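Local coordinates for protein transcriptional regulator (Aquifex aeolicus, PDB 2EH3) that probably binds DNA through an N-terminal helix-turn-helix domain and regulates transcription, as a two-chain member of the TetR/AcrR family, at residues A[157-160]-A[161-165]; A[77-80]-A[81-84]; A[25-28]-A[29-32]; A[2-5]-A[6-10]. All blocks are in the same frame, centred on the assembly; numbering follows the deposited sequence.

Each contact is local, between neighbouring turns of one helix; contact 4 starts just before its helix. Along the chain they come in the order contact 4, contact 3, contact 2, contact 1. Contacts 4 and 3 belong to the probable DNA-binding domain: helix 3-18 and helix 25-32 follow each other, and the contact centres lie 11 Å apart. Arg6 and Val10 of contact 4 meet Arg31 and Ala32 of contact 3. Contacts 2 and 1 sit in the C-terminal domain on helices 73-86 and 157-171, with centres 10 Å apart. They touch where Lys161 reaches the magnesium-binding Glu78 and Glu82. The two pairs do not touch each other. Contacts 2 and 3 are 32 Å apart between centres, which separates the metal site from the predicted DNA-binding motif.

Contact 1: A[157-160]-A[161-165]; sequences LPFL and KEKLR
Leu157 and Lys161 make the tightest side-chain packing on this first turn of helix 157-171. Leu157 CG stands 3.4 Å from Lys161 CD, closer than a usual carbon contact. The lysine chain slants across the leucine, and its CG and CD also lie against the CD1 methyl. Lys161 CG points away from its own carbonyl carbon (chi1 -73°), which puts the aliphatic part of the chain beside Leu157. The second apolar contact is a CH-pi interaction. Lys163 CG lies over one face of the Phe159 ring, 4.1 Å from the ring centroid and offset toward the rim. The two side chains run side by side in the same direction, and Lys163 CE reaches Phe159 CZ at 3.9 Å.

The backbone adds four helical hydrogen bonds, from Lys161 N to Leu157 O through Leu164 N to Leu160 O. A water extends the polar network. It donates to Pro158 O at 2.8 Å and accepts from Arg165 NH2 at 2.9 Å, in the plane of the guanidinium.

Outside the segments, Lys161 NZ bonds to Glu82 and weakly to Glu78, both magnesium ligands. Lys163 NZ forms a salt bridge with Glu136 of the second subunit. Each lysine therefore packs its carbons on its own helix and carries its charge elsewhere, one to the metal site and one across the dimer. The ammonium of Lys161 probably offsets part of the carboxylate charge there.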
loop_
_atom_site.group_PDB
_atom_site.type_symbol
_atom_site.label_atom_id
_atom_site.label_comp_id
_atom_site.label_asym_id
_atom_site.label_seq_id
_atom_site.Cartn_x
_atom_site.Cartn_y
_atom_site.Cartn_z
ATOM N N LEU A 157 18.921 -0.771 6.488
ATOM C CA LEU A 157 19.037 -0.015 5.233
ATOM C C LEU A 157 19.922 -0.634 4.139
ATOM O O LEU A 157 19.573 -0.563 2.951
ATOM C CB LEU A 157 19.500 1.421 5.553
ATOM C CG LEU A 157 19.684 2.394 4.378
ATOM C CD1 LEU A 157 18.350 2.530 3.565
ATOM C CD2 LEU A 157 20.138 3.758 4.947
ATOM N N PRO A 158 21.067 -1.243 4.499
ATOM C CA PRO A 158 21.878 -1.822 3.424
ATOM C C PRO A 158 21.145 -2.846 2.560
ATOM O O PRO A 158 21.375 -2.934 1.346
ATOM C CB PRO A 158 23.069 -2.431 4.177
ATOM C CG PRO A 158 23.231 -1.460 5.342
ATOM C CD PRO A 158 21.791 -1.241 5.777
ATOM N N PHE A 159 20.288 -3.643 3.191
ATOM C CA PHE A 159 19.524 -4.631 2.466
ATOM C C PHE A 159 18.581 -3.945 1.472
ATOM O O PHE A 159 18.489 -4.344 0.321
ATOM C CB PHE A 159 18.695 -5.486 3.436
ATOM C CG PHE A 159 17.796 -6.465 2.747
ATOM C CD1 PHE A 159 18.314 -7.647 2.219
ATOM C CD2 PHE A 159 16.437 -6.210 2.607
ATOM C CE1 PHE A 159 17.494 -8.559 1.564
ATOM C CE2 PHE A 159 15.595 -7.121 1.946
ATOM C CZ PHE A 159 16.127 -8.293 1.429
ATOM N N LEU A 160 17.866 -2.922 1.939
ATOM C CA LEU A 160 16.947 -2.227 1.040
ATOM C C LEU A 160 17.699 -1.559 -0.101
ATOM O O LEU A 160 17.248 -1.601 -1.252
ATOM C CB LEU A 160 16.099 -1.179 1.794
ATOM C CG LEU A 160 14.931 -1.841 2.522
ATOM C CD1 LEU A 160 15.359 -2.153 3.929
ATOM C CD2 LEU A 160 13.701 -0.947 2.493
ATOM N N LYS A 161 18.851 -0.959 0.193
ATOM C CA LYS A 161 19.621 -0.317 -0.855
ATOM C C LYS A 161 20.124 -1.290 -1.898
ATOM O O LYS A 161 20.129 -0.970 -3.084
ATOM C CB LYS A 161 20.749 0.491 -0.241
ATOM C CG LYS A 161 20.144 1.727 0.389
ATOM C CD LYS A 161 21.102 2.465 1.236
ATOM C CE LYS A 161 22.288 2.902 0.467
ATOM N NZ LYS A 161 22.991 3.841 1.395
ATOM N N GLU A 162 20.534 -2.483 -1.478
ATOM C CA GLU A 162 20.962 -3.486 -2.429
ATOM C C GLU A 162 19.792 -3.866 -3.353
ATOM O O GLU A 162 19.956 -3.919 -4.566
ATOM C CB GLU A 162 21.490 -4.715 -1.669
ATOM C CG GLU A 162 22.033 -5.800 -2.575
ATOM C CD GLU A 162 22.615 -6.963 -1.788
ATOM O OE1 GLU A 162 23.721 -6.805 -1.222
ATOM O OE2 GLU A 162 21.934 -7.997 -1.725
ATOM N N LYS A 163 18.616 -4.113 -2.777
ATOM C CA LYS A 163 17.443 -4.442 -3.575
ATOM C C LYS A 163 17.101 -3.331 -4.560
ATOM O O LYS A 163 16.830 -3.584 -5.730
ATOM C CB LYS A 163 16.232 -4.683 -2.660
ATOM C CG LYS A 163 16.463 -5.815 -1.661
ATOM C CD LYS A 163 16.373 -7.159 -2.332
ATOM C CE LYS A 163 14.950 -7.673 -2.271
ATOM N NZ LYS A 163 14.850 -9.006 -2.919
ATOM N N LEU A 164 17.099 -2.098 -4.078
ATOM C CA LEU A 164 16.763 -0.957 -4.951
ATOM C C LEU A 164 17.789 -0.837 -6.072
ATOM O O LEU A 164 17.437 -0.707 -7.241
ATOM C CB LEU A 164 16.749 0.351 -4.121
ATOM C CG LEU A 164 16.423 1.576 -4.965
ATOM C CD1 LEU A 164 14.956 1.559 -5.354
ATOM C CD2 LEU A 164 16.660 2.823 -4.132
ATOM N N ARG A 165 19.070 -0.879 -5.714
ATOM C CA ARG A 165 20.147 -0.768 -6.698
ATOM C C ARG A 165 20.006 -1.792 -7.825
ATOM O O ARG A 165 20.091 -1.441 -9.017
ATOM C CB ARG A 165 21.512 -0.951 -5.999
ATOM C CG ARG A 165 22.704 -0.889 -6.945
ATOM C CD ARG A 165 24.014 -1.120 -6.201
ATOM N NE ARG A 165 23.895 -0.714 -4.807
ATOM C CZ ARG A 165 24.045 -1.527 -3.763
ATOM N NH1 ARG A 165 24.342 -2.825 -3.935
ATOM N NH2 ARG A 165 23.869 -1.047 -2.542
HETATM O O HOH W 1 23.701 -1.960 0.190
#

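Contact 2: A[77-80]-A[81-84]; sequences LEMF and LEVL. With MG (magnesium ion), chain C; MG (magnesium ion), chain B.
Glu78 and Glu82, one turn apart on helix 73-86, form an i, i+4 carboxylate pair that holds a magnesium ion in the C-terminal domain of this TetR-family protein. Glu78 OE2 binds the chain C magnesium at 2.3 Å and Glu82 OE2 binds it at 2.5 Å. The two carboxylate planes are turned 77° apart. The 3.1 Å between Glu78 OE2 and Glu82 OE2 reflects the shared metal. Glu78 OE1 binds the second magnesium, chain B, so this carboxylate bridges both ions. Glu75 also binds that second ion.

Further out, Lys161 of helix 157-171 is the outer partner of Glu82 OE2. The selenium of Met79, a selenomethionine here, lies 3.6 Å from Glu82 OE1. On another side of the helix, Phe80 CE1 meets Leu84 CD1 at 3.9 Å, and the ring also packs on Ile61 of helix 46-67 and Leu142 of helix 131-152. Replacing the ring by an alanine methyl is likely to open a gap beside Leu84, Ile61 and Leu142. Phe80 CG turns away from its backbone N (chi1 -166°), and the ring reaches Leu84 from there. A water on the chain C magnesium donates to Glu82 OE1 at 2.7 Å.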
loop_
_atom_site.group_PDB
_atom_site.type_symbol
_atom_site.label_atom_id
_atom_site.label_comp_id
_atom_site.label_asym_id
_atom_site.label_seq_id
_atom_site.Cartn_x
_atom_site.Cartn_y
_atom_site.Cartn_z
ATOM N N LEU A 77 17.321 8.217 -6.517
ATOM C CA LEU A 77 16.493 7.235 -5.832
ATOM C C LEU A 77 17.167 6.653 -4.581
ATOM O O LEU A 77 16.490 6.365 -3.606
ATOM C CB LEU A 77 16.045 6.140 -6.822
ATOM C CG LEU A 77 15.077 6.790 -7.852
ATOM C CD1 LEU A 77 15.049 6.005 -9.176
ATOM C CD2 LEU A 77 13.697 6.909 -7.239
ATOM N N GLU A 78 18.492 6.477 -4.614
ATOM C CA GLU A 78 19.170 6.011 -3.427
ATOM C C GLU A 78 18.957 7.012 -2.285
ATOM O O GLU A 78 18.718 6.621 -1.139
ATOM C CB GLU A 78 20.656 5.863 -3.709
ATOM C CG GLU A 78 21.466 5.483 -2.429
ATOM C CD GLU A 78 22.946 5.414 -2.645
ATOM O OE1 GLU A 78 23.425 5.449 -3.795
ATOM O OE2 GLU A 78 23.660 5.345 -1.607
HETATM N N MSE A 79 19.025 8.298 -2.599
HETATM C CA MSE A 79 18.829 9.332 -1.584
HETATM C C MSE A 79 17.410 9.354 -1.054
HETATM O O MSE A 79 17.178 9.569 0.140
HETATM C CB MSE A 79 19.162 10.691 -2.187
HETATM C CG MSE A 79 19.065 11.821 -1.213
HETATM SE SE MSE A 79 20.556 11.863 0.034
HETATM C CE MSE A 79 21.953 11.559 -1.166
ATOM N N PHE A 80 16.470 9.128 -1.967
ATOM C CA PHE A 80 15.037 9.091 -1.655
ATOM C C PHE A 80 14.816 7.958 -0.649
ATOM O O PHE A 80 14.158 8.142 0.366
ATOM C CB PHE A 80 14.269 8.871 -2.996
ATOM C CG PHE A 80 12.759 9.120 -2.950
ATOM C CD1 PHE A 80 12.103 9.518 -1.787
ATOM C CD2 PHE A 80 12.006 8.917 -4.106
ATOM C CE1 PHE A 80 10.713 9.710 -1.769
ATOM C CE2 PHE A 80 10.607 9.108 -4.099
ATOM C CZ PHE A 80 9.976 9.504 -2.920
ATOM N N LEU A 81 15.367 6.779 -0.929
ATOM C CA LEU A 81 15.230 5.665 0.002
ATOM C C LEU A 81 15.894 5.974 1.342
ATOM O O LEU A 81 15.354 5.646 2.392
ATOM C CB LEU A 81 15.835 4.393 -0.609
ATOM C CG LEU A 81 15.960 3.182 0.334
ATOM C CD1 LEU A 81 14.611 2.701 0.830
ATOM C CD2 LEU A 81 16.682 2.054 -0.427
ATOM N N GLU A 82 17.054 6.626 1.325
ATOM C CA GLU A 82 17.703 6.928 2.585
ATOM C C GLU A 82 16.831 7.844 3.461
ATOM O O GLU A 82 16.705 7.611 4.668
ATOM C CB GLU A 82 19.063 7.567 2.318
ATOM C CG GLU A 82 20.088 6.563 1.815
ATOM C CD GLU A 82 21.286 7.224 1.187
ATOM O OE1 GLU A 82 21.228 8.454 0.968
ATOM O OE2 GLU A 82 22.295 6.533 0.867
ATOM N N VAL A 83 16.231 8.869 2.851
ATOM C CA VAL A 83 15.367 9.782 3.600
ATOM C C VAL A 83 14.140 9.041 4.106
ATOM O O VAL A 83 13.789 9.183 5.272
ATOM C CB VAL A 83 14.941 10.989 2.740
ATOM C CG1 VAL A 83 13.798 11.776 3.430
ATOM C CG2 VAL A 83 16.169 11.883 2.511
ATOM N N LEU A 84 13.489 8.247 3.256
ATOM C CA LEU A 84 12.319 7.517 3.742
ATOM C C LEU A 84 12.692 6.612 4.923
ATOM O O LEU A 84 11.922 6.485 5.883
ATOM C CB LEU A 84 11.703 6.682 2.636
ATOM C CG LEU A 84 11.118 7.457 1.453
ATOM C CD1 LEU A 84 10.686 6.483 0.360
ATOM C CD2 LEU A 84 9.940 8.295 1.926
HETATM MG MG MG C . 24.448 7.079 -0.261
HETATM MG MG MG B . 25.614 6.060 -4.344
HETATM O O HOH W 2 22.891 8.586 -1.188
HETATM O O HOH W 3 27.561 6.769 -5.537
HETATM O O HOH W 4 26.010 3.861 -5.080
#

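Contact 3: A[25-28]-A[29-32]; sequences VEEI and VKRA
Val29 packs back on the preceding turn of helix 25-32. Its N-H bonds to Val25 O at 3.0 Å with an N-H...O angle of 172°. Its CG1 methyl faces Val25 CG1 at 4.3 Å, a loose apolar contact. CG1 stands opposite the carbonyl carbon (chi1 -61°), which leaves CG2 between the backbone N and the carbonyl carbon, 3.4 Å from Glu26 O. Glu26 crosses Val29 at about a right angle, with OE2 at 3.8 Å from CG2. Both valines also pack on Phe39 of helix 36-42. With an alanine here, the loss of both methyls would probably open a gap beside Val25 CG1 and weaken the packing on Phe39.

Lys30 comes next. Its N bonds to Glu26 O, and its CB is 3.8 Å from Glu26 OE2. The ammonium does not contact the carboxylates of the previous turn: Lys30 NZ stays 5.3 Å from Glu27 OE2. Glu27 instead pairs with Lys18 and accepts a bond from Ser24 N.

Arg31 N bonds to Glu27 O, and the arginine side chain leads off to pack on Val10 and Leu14 of helix 3-18. Ala32 N bonds to Ile28 O, and its CB lies 3.4 Å from that same oxygen. Ile28 packs on Ser11 and Leu14. One side of this short helix thus meets helix 3-18 and another meets helix 36-42, as expected for the first helix of the helix-turn-helix motif predicted here.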
loop_
_atom_site.group_PDB
_atom_site.type_symbol
_atom_site.label_atom_id
_atom_site.label_comp_id
_atom_site.label_asym_id
_atom_site.label_seq_id
_atom_site.Cartn_x
_atom_site.Cartn_y
_atom_site.Cartn_z
ATOM N N VAL A 25 -4.360 14.376 23.002
ATOM C CA VAL A 25 -3.546 15.552 23.245
ATOM C C VAL A 25 -3.064 15.459 24.689
ATOM O O VAL A 25 -1.925 15.809 24.996
ATOM C CB VAL A 25 -4.374 16.825 23.009
ATOM C CG1 VAL A 25 -3.627 18.052 23.548
ATOM C CG2 VAL A 25 -4.656 16.961 21.522
ATOM N N GLU A 26 -3.913 14.958 25.580
ATOM C CA GLU A 26 -3.480 14.840 26.962
ATOM C C GLU A 26 -2.242 13.940 27.116
ATOM O O GLU A 26 -1.325 14.274 27.860
ATOM C CB GLU A 26 -4.605 14.311 27.838
ATOM C CG GLU A 26 -4.163 14.157 29.286
ATOM C CD GLU A 26 -3.447 15.399 29.809
ATOM O OE1 GLU A 26 -4.089 16.478 29.864
ATOM O OE2 GLU A 26 -2.236 15.297 30.152
ATOM N N GLU A 27 -2.206 12.799 26.430
ATOM C CA GLU A 27 -1.055 11.899 26.523
ATOM C C GLU A 27 0.214 12.544 25.946
ATOM O O GLU A 27 1.320 12.347 26.452
ATOM C CB GLU A 27 -1.343 10.578 25.805
ATOM C CG GLU A 27 -2.481 9.798 26.432
ATOM C CD GLU A 27 -2.883 8.568 25.632
ATOM O OE1 GLU A 27 -2.903 8.631 24.388
ATOM O OE2 GLU A 27 -3.203 7.533 26.261
ATOM N N ILE A 28 0.038 13.286 24.862
ATOM C CA ILE A 28 1.158 13.966 24.223
ATOM C C ILE A 28 1.776 15.003 25.159
ATOM O O ILE A 28 3.000 15.014 25.362
ATOM C CB ILE A 28 0.692 14.654 22.929
ATOM C CG1 ILE A 28 0.385 13.583 21.869
ATOM C CG2 ILE A 28 1.781 15.614 22.385
ATOM C CD1 ILE A 28 -0.404 14.130 20.672
ATOM N N VAL A 29 0.934 15.881 25.730
ATOM C CA VAL A 29 1.504 16.918 26.592
ATOM C C VAL A 29 2.075 16.342 27.883
ATOM O O VAL A 29 3.072 16.863 28.403
ATOM C CB VAL A 29 0.529 18.111 26.887
ATOM C CG1 VAL A 29 0.145 18.813 25.566
ATOM C CG2 VAL A 29 -0.692 17.658 27.660
ATOM N N LYS A 30 1.478 15.258 28.384
ATOM C CA LYS A 30 2.002 14.599 29.581
ATOM C C LYS A 30 3.413 14.082 29.283
ATOM O O LYS A 30 4.345 14.311 30.047
ATOM C CB LYS A 30 1.118 13.417 29.971
ATOM C CG LYS A 30 1.473 12.765 31.317
ATOM C CD LYS A 30 0.595 11.528 31.593
ATOM C CE LYS A 30 0.997 10.329 30.701
ATOM N NZ LYS A 30 -0.137 9.562 30.059
ATOM N N ARG A 31 3.569 13.370 28.168
ATOM C CA ARG A 31 4.868 12.818 27.805
ATOM C C ARG A 31 5.903 13.918 27.559
ATOM O O ARG A 31 7.089 13.760 27.874
ATOM C CB ARG A 31 4.710 11.934 26.557
ATOM C CG ARG A 31 6.015 11.410 25.976
ATOM C CD ARG A 31 6.692 10.412 26.897
ATOM N NE ARG A 31 5.956 9.152 27.033
ATOM C CZ ARG A 31 5.991 8.150 26.156
ATOM N NH1 ARG A 31 6.730 8.248 25.058
ATOM N NH2 ARG A 31 5.293 7.038 26.379
ATOM N N ALA A 32 5.455 15.040 27.008
ATOM C CA ALA A 32 6.339 16.168 26.738
ATOM C C ALA A 32 6.553 17.085 27.951
ATOM O O ALA A 32 7.342 18.028 27.873
ATOM C CB ALA A 32 5.773 16.996 25.595
#

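Contact 4: A[2-5]-A[6-10]; sequences GTKE and RILEV
Ile7 CG1 points away from its own carbonyl carbon (chi1 -68°), which carries the chain back toward Thr3. CG1 then lies 3.3 Å from Thr3 O, and CD1 reaches Thr3 CG2 at 4.0 Å. The threonine methyl is turned to this meeting because it stands opposite its backbone N, with OG1 at chi1 -60°. Leu8 also folds back, and its CG comes to 3.4 Å from Lys4 O.

Four backbone bonds join the segments, from Arg6 N to Gly2 O through Glu9 N to Glu5 O. This is the start of helix 3-18, the first helix of the TetR-type DNA-binding domain. Ile7 packs on Phe39 and Phe43, while Leu8 packs on Leu49 and Ile53 of helix 46-67.

The charged groups lie round this core. Glu5 OE1 accepts a bond from Gly2 N at 2.8 Å, met on the anti side of the carboxylate and 18° out of its plane. Its OE2 makes a salt bridge with Arg56 of helix 46-67. Arg6 lays its CG 3.5 Å from Gly2 O, and its NH1 goes on to Ala32 O of contact 3. Glu9 pairs with Lys12. A water donates to Glu5 O at 3.1 Å and to Glu9 OE2 at 2.5 Å, and it thereby links the two glutamates one turn apart.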
loop_
_atom_site.group_PDB
_atom_site.type_symbol
_atom_site.label_atom_id
_atom_site.label_comp_id
_atom_site.label_asym_id
_atom_site.label_seq_id
_atom_site.Cartn_x
_atom_site.Cartn_y
_atom_site.Cartn_z
ATOM N N GLY A 2 12.702 23.992 19.382
ATOM C CA GLY A 2 11.922 24.605 20.478
ATOM C C GLY A 2 10.768 23.730 20.912
ATOM O O GLY A 2 10.749 22.528 20.641
ATOM N N THR A 3 9.790 24.345 21.571
ATOM C CA THR A 3 8.633 23.626 22.068
ATOM C C THR A 3 7.842 22.967 20.953
ATOM O O THR A 3 7.385 21.833 21.116
ATOM C CB THR A 3 7.728 24.573 22.867
ATOM O OG1 THR A 3 8.477 25.106 23.968
ATOM C CG2 THR A 3 6.537 23.853 23.384
ATOM N N LYS A 4 7.674 23.657 19.823
ATOM C CA LYS A 4 6.913 23.064 18.718
ATOM C C LYS A 4 7.620 21.793 18.243
ATOM O O LYS A 4 6.968 20.765 17.972
ATOM C CB LYS A 4 6.774 24.060 17.565
ATOM C CG LYS A 4 5.841 23.585 16.479
ATOM C CD LYS A 4 5.693 24.614 15.346
ATOM C CE LYS A 4 4.641 24.169 14.335
ATOM N NZ LYS A 4 4.277 25.313 13.454
ATOM N N GLU A 5 8.943 21.862 18.134
ATOM C CA GLU A 5 9.724 20.713 17.714
ATOM C C GLU A 5 9.575 19.576 18.710
ATOM O O GLU A 5 9.449 18.413 18.327
ATOM C CB GLU A 5 11.209 21.074 17.600
ATOM C CG GLU A 5 11.581 21.869 16.361
ATOM C CD GLU A 5 10.868 23.194 16.271
ATOM O OE1 GLU A 5 10.874 23.961 17.271
ATOM O OE2 GLU A 5 10.305 23.466 15.185
ATOM N N ARG A 6 9.579 19.892 19.999
ATOM C CA ARG A 6 9.447 18.828 20.986
ATOM C C ARG A 6 8.083 18.142 20.893
ATOM O O ARG A 6 7.988 16.905 20.984
ATOM C CB ARG A 6 9.669 19.375 22.403
ATOM C CG ARG A 6 11.110 19.737 22.670
ATOM C CD ARG A 6 11.510 19.413 24.106
ATOM N NE ARG A 6 10.944 20.349 25.073
ATOM C CZ ARG A 6 9.818 20.167 25.755
ATOM N NH1 ARG A 6 9.090 19.066 25.601
ATOM N NH2 ARG A 6 9.428 21.101 26.611
ATOM N N ILE A 7 7.035 18.931 20.714
ATOM C CA ILE A 7 5.693 18.368 20.582
ATOM C C ILE A 7 5.669 17.467 19.341
ATOM O O ILE A 7 5.135 16.367 19.384
ATOM C CB ILE A 7 4.655 19.483 20.426
ATOM C CG1 ILE A 7 4.555 20.262 21.732
ATOM C CG2 ILE A 7 3.290 18.913 20.041
ATOM C CD1 ILE A 7 3.765 21.564 21.621
ATOM N N LEU A 8 6.226 17.938 18.234
ATOM C CA LEU A 8 6.238 17.118 17.024
ATOM C C LEU A 8 6.951 15.789 17.244
ATOM O O LEU A 8 6.490 14.746 16.755
ATOM C CB LEU A 8 6.894 17.898 15.876
ATOM C CG LEU A 8 5.964 18.967 15.306
ATOM C CD1 LEU A 8 6.768 19.966 14.464
ATOM C CD2 LEU A 8 4.886 18.300 14.475
ATOM N N GLU A 9 8.069 15.808 17.967
ATOM C CA GLU A 9 8.827 14.581 18.200
ATOM C C GLU A 9 8.072 13.591 19.063
ATOM O O GLU A 9 8.020 12.394 18.739
ATOM C CB GLU A 9 10.207 14.905 18.801
ATOM C CG GLU A 9 11.132 15.634 17.813
ATOM C CD GLU A 9 11.279 14.869 16.496
ATOM O OE1 GLU A 9 11.704 13.689 16.541
ATOM O OE2 GLU A 9 10.960 15.439 15.430
ATOM N N VAL A 10 7.460 14.091 20.138
ATOM C CA VAL A 10 6.691 13.239 21.030
ATOM C C VAL A 10 5.482 12.655 20.294
ATOM O O VAL A 10 5.155 11.480 20.474
ATOM C CB VAL A 10 6.215 14.043 22.271
ATOM C CG1 VAL A 10 5.162 13.274 23.045
ATOM C CG2 VAL A 10 7.419 14.320 23.190
HETATM O O HOH W 5 10.542 17.893 15.485
#